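Side-chain contacts in CrmK (Actinoalloteichus sp. WH1-2216-6, PDB 5I1V), which is a flavoenzyme oxidase with covalently bound FAD, involved in recycling shunt products during caerulomycin biosynthesis: residues Thr402-Ala407 with Glu423-Ile428; Asp451-Leu454 with Glu458-Thr461. All blocks are in the same frame, centred on the assembly; numbering follows the deposited sequence.

Contact 1: Thr402-Ala407 with Glu423-Ile428; sequences TFYMVA and EIYRDI
One face of the Tyr404 ring is met by the edge of Tyr425, whose CD1 sits 3.5 Å above the plane of the Tyr404 ring, over its centre. The pair is a T-shaped (edge-to-face) stack: the ring centroids are 5.0 Å apart and the planes stand at 76°. Near the plane of the Tyr404 ring, at its hydroxyl end, Ile428 arrives from the opposite direction, and both its CD1 and its CG2 lie 3.7 Å from Tyr404 OH. Ile424 CG2 reaches Tyr404 CD2 obliquely at 4.3 Å. Tyr425 has CG anti to its backbone N (chi1 -174°), which carries the ring across the Tyr404 side chain at about a right angle. Its hydroxyl is held outside the pair by a hydrogen bond to Ser344 O, and Lys343 makes a cation-pi contact with the ring. All four side chains are buried, and no hydrogen bond crosses between the segments. The segment axes come within 10.3 Å and their N-to-C directions differ by 155°, roughly antiparallel: helix 414-428 packs its apolar side on strand 400-408, one strand of the large antiparallel sheet of this FAD-linked oxidoreductase.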
ATOM      1  N   THR A 402     -15.859 -12.516  14.555  1.00 25.23           N
ATOM      2  CA  THR A 402     -16.141 -13.036  13.231  1.00 25.41           C
ATOM      3  C   THR A 402     -16.582 -11.862  12.344  1.00 24.43           C
ATOM      4  O   THR A 402     -17.187 -10.904  12.810  1.00 22.81           O
ATOM      5  CB  THR A 402     -17.221 -14.146  13.197  1.00 27.00           C
ATOM      6  OG1 THR A 402     -18.521 -13.551  13.276  1.00 27.66           O
ATOM      7  CG2 THR A 402     -16.994 -15.183  14.317  1.00 26.38           C
ATOM      8  N   PHE A 403     -16.258 -11.995  11.073  1.00 26.48           N
ATOM      9  CA  PHE A 403     -16.357 -10.966  10.077  1.00 27.66           C
ATOM     10  C   PHE A 403     -16.869 -11.679   8.814  1.00 26.12           C
ATOM     11  O   PHE A 403     -16.497 -12.827   8.565  1.00 28.42           O
ATOM     12  CB  PHE A 403     -14.942 -10.412   9.892  1.00 28.97           C
ATOM     13  CG  PHE A 403     -14.814  -9.388   8.816  1.00 31.68           C
ATOM     14  CD1 PHE A 403     -15.444  -8.155   8.943  1.00 36.02           C
ATOM     15  CD2 PHE A 403     -14.054  -9.630   7.697  1.00 34.86           C
ATOM     16  CE1 PHE A 403     -15.324  -7.195   7.944  1.00 38.67           C
ATOM     17  CE2 PHE A 403     -13.922  -8.675   6.700  1.00 40.07           C
ATOM     18  CZ  PHE A 403     -14.560  -7.454   6.824  1.00 36.99           C
ATOM     19  N   TYR A 404     -17.744 -11.011   8.061  1.00 23.18           N
ATOM     20  CA  TYR A 404     -18.329 -11.503   6.828  1.00 23.40           C
ATOM     21  C   TYR A 404     -18.090 -10.427   5.782  1.00 24.39           C
ATOM     22  O   TYR A 404     -18.251  -9.230   6.094  1.00 24.24           O
ATOM     23  CB  TYR A 404     -19.829 -11.661   6.951  1.00 24.46           C
ATOM     24  CG  TYR A 404     -20.275 -12.604   8.016  1.00 24.97           C
ATOM     25  CD1 TYR A 404     -20.067 -12.342   9.368  1.00 26.06           C
ATOM     26  CD2 TYR A 404     -20.951 -13.778   7.680  1.00 28.99           C
ATOM     27  CE1 TYR A 404     -20.515 -13.223  10.347  1.00 25.90           C
ATOM     28  CE2 TYR A 404     -21.367 -14.662   8.654  1.00 27.97           C
ATOM     29  CZ  TYR A 404     -21.152 -14.399   9.970  1.00 29.21           C
ATOM     30  OH  TYR A 404     -21.647 -15.301  10.898  1.00 31.69           O
ATOM     31  N   MET A 405     -17.660 -10.823   4.592  1.00 24.65           N
ATOM     32  CA  MET A 405     -17.439  -9.871   3.525  1.00 28.34           C
ATOM     33  C   MET A 405     -17.735 -10.465   2.130  1.00 27.69           C
ATOM     34  O   MET A 405     -17.565 -11.672   1.909  1.00 24.56           O
ATOM     35  CB  MET A 405     -16.047  -9.243   3.679  1.00 35.89           C
ATOM     36  CG  MET A 405     -14.976  -9.500   2.633  1.00 48.68           C
ATOM     37  SD  MET A 405     -14.455  -8.004   1.689  1.00 67.61           S
ATOM     38  CE  MET A 405     -14.498  -6.655   2.873  1.00 54.30           C
ATOM     39  N   VAL A 406     -18.255  -9.606   1.247  1.00 24.99           N
ATOM     40  CA  VAL A 406     -18.407  -9.881  -0.186  1.00 27.21           C
ATOM     41  C   VAL A 406     -17.877  -8.632  -0.847  1.00 25.45           C
ATOM     42  O   VAL A 406     -18.129  -7.500  -0.348  1.00 24.35           O
ATOM     43  CB  VAL A 406     -19.862 -10.128  -0.657  1.00 29.47           C
ATOM     44  CG1 VAL A 406     -20.352 -11.479  -0.225  1.00 35.89           C
ATOM     45  CG2 VAL A 406     -20.815  -9.111  -0.105  1.00 30.95           C
ATOM     46  N   ALA A 407     -17.023  -8.839  -1.845  1.00 26.77           N
ATOM     47  CA  ALA A 407     -16.436  -7.755  -2.656  1.00 25.35           C
ATOM     48  C   ALA A 407     -16.643  -8.061  -4.135  1.00 28.40           C
ATOM     49  O   ALA A 407     -16.482  -9.199  -4.577  1.00 27.88           O
ATOM     50  CB  ALA A 407     -14.992  -7.588  -2.350  1.00 25.90           C
ATOM     51  N   GLU A 423     -28.240 -13.630   3.715  1.00 32.14           N
ATOM     52  CA  GLU A 423     -28.827 -14.947   3.993  1.00 33.35           C
ATOM     53  C   GLU A 423     -27.899 -15.827   4.826  1.00 30.53           C
ATOM     54  O   GLU A 423     -28.357 -16.452   5.789  1.00 30.66           O
ATOM     55  CB  GLU A 423     -29.244 -15.614   2.679  1.00 34.33           C
ATOM     56  CG  GLU A 423     -30.488 -14.932   2.119  1.00 37.95           C
ATOM     57  CD  GLU A 423     -31.130 -15.622   0.915  1.00 43.73           C
ATOM     58  OE1 GLU A 423     -30.487 -16.512   0.296  1.00 45.37           O
ATOM     59  OE2 GLU A 423     -32.272 -15.215   0.553  1.00 44.96           O
ATOM     60  N   ILE A 424     -26.599 -15.838   4.511  1.00 29.55           N
ATOM     61  CA  ILE A 424     -25.676 -16.625   5.336  1.00 27.88           C
ATOM     62  C   ILE A 424     -25.680 -16.143   6.776  1.00 28.81           C
ATOM     63  O   ILE A 424     -25.682 -16.960   7.698  1.00 30.03           O
ATOM     64  CB  ILE A 424     -24.248 -16.718   4.796  1.00 30.12           C
ATOM     65  CG1 ILE A 424     -23.415 -17.666   5.676  1.00 30.32           C
ATOM     66  CG2 ILE A 424     -23.551 -15.347   4.692  1.00 28.53           C
ATOM     67  CD1 ILE A 424     -22.055 -18.013   5.079  1.00 30.09           C
ATOM     68  N   TYR A 425     -25.669 -14.813   6.982  1.00 27.53           N
ATOM     69  CA  TYR A 425     -25.599 -14.252   8.321  1.00 27.71           C
ATOM     70  C   TYR A 425     -26.915 -14.487   9.035  1.00 29.61           C
ATOM     71  O   TYR A 425     -26.923 -14.794  10.224  1.00 30.10           O
ATOM     72  CB  TYR A 425     -25.313 -12.760   8.206  1.00 27.42           C
ATOM     73  CG  TYR A 425     -25.070 -11.971   9.447  1.00 26.00           C
ATOM     74  CD1 TYR A 425     -23.766 -11.779   9.924  1.00 23.89           C
ATOM     75  CD2 TYR A 425     -26.106 -11.295  10.074  1.00 24.84           C
ATOM     76  CE1 TYR A 425     -23.530 -10.969  11.041  1.00 22.43           C
ATOM     77  CE2 TYR A 425     -25.871 -10.498  11.177  1.00 24.19           C
ATOM     78  CZ  TYR A 425     -24.576 -10.341  11.645  1.00 22.46           C
ATOM     79  OH  TYR A 425     -24.398  -9.507  12.709  1.00 23.94           O
ATOM     80  N   ARG A 426     -28.026 -14.353   8.324  1.00 32.00           N
ATOM     81  CA  ARG A 426     -29.319 -14.576   8.956  1.00 35.63           C
ATOM     82  C   ARG A 426     -29.455 -16.034   9.377  1.00 34.87           C
ATOM     83  O   ARG A 426     -29.880 -16.311  10.477  1.00 35.49           O
ATOM     84  CB  ARG A 426     -30.500 -14.219   8.063  1.00 39.92           C
ATOM     85  CG  ARG A 426     -31.829 -14.580   8.738  1.00 43.50           C
ATOM     86  CD  ARG A 426     -32.970 -14.706   7.753  1.00 47.41           C
ATOM     87  NE  ARG A 426     -32.665 -15.602   6.646  1.00 49.30           N
ATOM     88  CZ  ARG A 426     -33.237 -15.523   5.441  1.00 56.86           C
ATOM     89  NH1 ARG A 426     -34.167 -14.589   5.178  1.00 54.40           N
ATOM     90  NH2 ARG A 426     -32.876 -16.380   4.485  1.00 57.13           N
ATOM     91  N   ASP A 427     -29.073 -16.945   8.505  1.00 36.83           N
ATOM     92  CA  ASP A 427     -29.219 -18.374   8.803  1.00 37.85           C
ATOM     93  C   ASP A 427     -28.322 -18.798   9.946  1.00 38.51           C
ATOM     94  O   ASP A 427     -28.779 -19.480  10.872  1.00 36.51           O
ATOM     95  CB  ASP A 427     -28.941 -19.194   7.557  1.00 41.32           C
ATOM     96  CG  ASP A 427     -30.065 -19.091   6.522  1.00 43.29           C
ATOM     97  OD1 ASP A 427     -31.118 -18.454   6.794  1.00 45.25           O
ATOM     98  OD2 ASP A 427     -29.888 -19.672   5.427  1.00 45.54           O
ATOM     99  N   ILE A 428     -27.062 -18.338   9.925  1.00 32.50           N
ATOM    100  CA  ILE A 428     -26.160 -18.627  11.032  1.00 32.68           C
ATOM    101  C   ILE A 428     -26.800 -18.130  12.339  1.00 30.80           C
ATOM    102  O   ILE A 428     -26.693 -18.818  13.362  1.00 32.35           O
ATOM    103  CB  ILE A 428     -24.724 -18.110  10.779  1.00 30.86           C
ATOM    104  CG1 ILE A 428     -24.027 -19.029   9.799  1.00 32.73           C
ATOM    105  CG2 ILE A 428     -23.906 -18.055  12.066  1.00 33.50           C
ATOM    106  CD1 ILE A 428     -22.727 -18.486   9.258  1.00 32.91           C
TER

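Contact 2: Asp451-Leu454 with Glu458-Thr461; sequences DIDL and EWNT
Leu454 and Asn460 carry the one hydrogen bond between 451-454 and 458-461. At the start of the first segment, Asp451 OD1 takes the backbone N of Asp453 at 3.0 Å, closing an Asx turn; the N-H comes from above the carboxylate plane. Lys341 and Lys343 form salt bridges with the same carboxylate. The chain then enters a 3-10 segment at Ile452. Asp453 approaches Trp459 through their CB atoms, 4.2 Å apart, while Trp459 CB lies 3.8 Å from Asp453 O. The Asp453 carboxylate is engaged elsewhere, by Arg422 and Lys343 in salt bridges. Both segments belong to the long connection between strand 442-444 and helix 466-471, which folds back on itself here, within the berberine-like family region. At Leu454 the backbone O accepts Asn460 ND2 at 2.8 Å, with an N-H...O angle of 179° and the acceptor in the amide plane. The donor is tilted 22° from the carbonyl plane. With chi1 at -176°, the side chain of Asn460 extends opposite its own nitrogen, bringing the amide to this oxygen; ND2 also bonds Val464 O, and OD1 bonds Ser462 OG. A leucine here has neither amide atom, so the Leu454 and Val464 carbonyls and Ser462 OG would probably lose a partner.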
ATOM      1  N   ASP A 451     -23.398  -2.345  10.035  1.00 20.60           N
ATOM      2  CA  ASP A 451     -24.277  -3.025   9.070  1.00 22.58           C
ATOM      3  C   ASP A 451     -25.668  -2.487   9.254  1.00 22.10           C
ATOM      4  O   ASP A 451     -26.329  -2.831  10.250  1.00 22.07           O
ATOM      5  CB  ASP A 451     -24.249  -4.478   9.414  1.00 23.92           C
ATOM      6  CG  ASP A 451     -25.196  -5.318   8.581  1.00 26.99           C
ATOM      7  OD1 ASP A 451     -25.845  -4.811   7.627  1.00 28.62           O
ATOM      8  OD2 ASP A 451     -25.260  -6.529   8.924  1.00 28.49           O
ATOM      9  N   ILE A 452     -26.156  -1.707   8.302  1.00 22.79           N
ATOM     10  CA  ILE A 452     -27.459  -1.058   8.527  1.00 23.78           C
ATOM     11  C   ILE A 452     -28.610  -2.080   8.544  1.00 28.08           C
ATOM     12  O   ILE A 452     -29.706  -1.757   8.997  1.00 28.69           O
ATOM     13  CB  ILE A 452     -27.808   0.083   7.531  1.00 25.36           C
ATOM     14  CG1 ILE A 452     -27.918  -0.464   6.099  1.00 27.83           C
ATOM     15  CG2 ILE A 452     -26.843   1.264   7.755  1.00 24.84           C
ATOM     16  CD1 ILE A 452     -28.231   0.539   4.994  1.00 31.60           C
ATOM     17  N   ASP A 453     -28.354  -3.293   8.046  1.00 28.14           N
ATOM     18  CA  ASP A 453     -29.342  -4.396   8.147  1.00 29.65           C
ATOM     19  C   ASP A 453     -29.746  -4.685   9.601  1.00 31.34           C
ATOM     20  O   ASP A 453     -30.847  -5.183   9.812  1.00 29.67           O
ATOM     21  CB  ASP A 453     -28.852  -5.679   7.470  1.00 29.84           C
ATOM     22  CG  ASP A 453     -28.574  -5.502   5.966  1.00 32.67           C
ATOM     23  OD1 ASP A 453     -29.067  -4.522   5.372  1.00 32.31           O
ATOM     24  OD2 ASP A 453     -27.848  -6.343   5.374  1.00 32.32           O
ATOM     25  N   LEU A 454     -28.918  -4.325  10.604  1.00 27.88           N
ATOM     26  CA  LEU A 454     -29.293  -4.579  12.011  1.00 28.44           C
ATOM     27  C   LEU A 454     -30.401  -3.659  12.471  1.00 30.39           C
ATOM     28  O   LEU A 454     -30.977  -3.889  13.496  1.00 30.86           O
ATOM     29  CB  LEU A 454     -28.101  -4.547  12.993  1.00 28.13           C
ATOM     30  CG  LEU A 454     -26.883  -5.434  12.708  1.00 31.89           C
ATOM     31  CD1 LEU A 454     -25.865  -5.395  13.845  1.00 34.46           C
ATOM     32  CD2 LEU A 454     -27.232  -6.864  12.359  1.00 31.73           C
ATOM     33  N   GLU A 458     -36.807  -6.366   8.377  1.00 40.64           N
ATOM     34  CA  GLU A 458     -36.807  -7.582   7.584  1.00 40.62           C
ATOM     35  C   GLU A 458     -35.662  -8.552   7.908  1.00 40.67           C
ATOM     36  O   GLU A 458     -35.834  -9.748   7.726  1.00 40.93           O
ATOM     37  CB  GLU A 458     -36.762  -7.243   6.099  1.00 46.63           C
ATOM     38  CG  GLU A 458     -36.535  -8.463   5.210  1.00 51.51           C
ATOM     39  CD  GLU A 458     -36.688  -8.173   3.732  1.00 54.85           C
ATOM     40  OE1 GLU A 458     -37.027  -7.023   3.361  1.00 59.14           O
ATOM     41  OE2 GLU A 458     -36.455  -9.109   2.940  1.00 56.35           O
ATOM     42  N   TRP A 459     -34.495  -8.041   8.345  1.00 35.15           N
ATOM     43  CA  TRP A 459     -33.316  -8.882   8.656  1.00 34.35           C
ATOM     44  C   TRP A 459     -33.067  -9.065  10.155  1.00 33.11           C
ATOM     45  O   TRP A 459     -32.477 -10.059  10.596  1.00 35.47           O
ATOM     46  CB  TRP A 459     -32.054  -8.289   7.966  1.00 34.95           C
ATOM     47  CG  TRP A 459     -32.205  -8.331   6.498  1.00 34.82           C
ATOM     48  CD1 TRP A 459     -32.501  -7.281   5.641  1.00 36.06           C
ATOM     49  CD2 TRP A 459     -32.202  -9.510   5.694  1.00 34.60           C
ATOM     50  NE1 TRP A 459     -32.650  -7.759   4.359  1.00 36.49           N
ATOM     51  CE2 TRP A 459     -32.486  -9.121   4.369  1.00 34.30           C
ATOM     52  CE3 TRP A 459     -31.986 -10.859   5.969  1.00 36.57           C
ATOM     53  CZ2 TRP A 459     -32.522 -10.033   3.319  1.00 35.22           C
ATOM     54  CZ3 TRP A 459     -32.033 -11.774   4.916  1.00 34.73           C
ATOM     55  CH2 TRP A 459     -32.293 -11.350   3.614  1.00 36.04           C
ATOM     56  N   ASN A 460     -33.461  -8.077  10.934  1.00 31.44           N
ATOM     57  CA  ASN A 460     -33.392  -8.167  12.379  1.00 31.42           C
ATOM     58  C   ASN A 460     -34.803  -8.392  12.912  1.00 31.43           C
ATOM     59  O   ASN A 460     -35.568  -7.434  13.040  1.00 32.69           O
ATOM     60  CB  ASN A 460     -32.820  -6.864  12.982  1.00 30.93           C
ATOM     61  CG  ASN A 460     -32.637  -6.953  14.494  1.00 31.61           C
ATOM     62  OD1 ASN A 460     -33.100  -7.897  15.141  1.00 34.68           O
ATOM     63  ND2 ASN A 460     -31.955  -5.977  15.063  1.00 32.42           N
ATOM     64  N   THR A 461     -35.131  -9.646  13.226  1.00 34.13           N
ATOM     65  CA  THR A 461     -36.411  -9.981  13.809  1.00 36.70           C
ATOM     66  C   THR A 461     -36.297 -10.289  15.279  1.00 39.26           C
ATOM     67  O   THR A 461     -37.193 -10.884  15.827  1.00 38.25           O
ATOM     68  CB  THR A 461     -37.073 -11.180  13.083  1.00 37.86           C
ATOM     69  OG1 THR A 461     -36.209 -12.316  13.114  1.00 36.74           O
ATOM     70  CG2 THR A 461     -37.338 -10.840  11.629  1.00 38.07           C
TER

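Contact 1 is core: its four touching residues are all buried, and it joins a strand to a helix through rings and isoleucines. Contact 2, centred 12 Å away and about 20 Å from the chain centre against 16 Å for contact 1, is only partly buried and brings together two parts of one loop by a side-chain-to-backbone hydrogen bond. The two share no segment, yet they meet on helix 414-428: Arg426 NH1 packs on Trp459 CZ3 at 3.5 Å, and Tyr425 OH lies 3.9 Å from Leu454 CD2. Lys343 also serves both, through cation-pi contact with Tyr425 and salt bridges to Asp451 and Asp453.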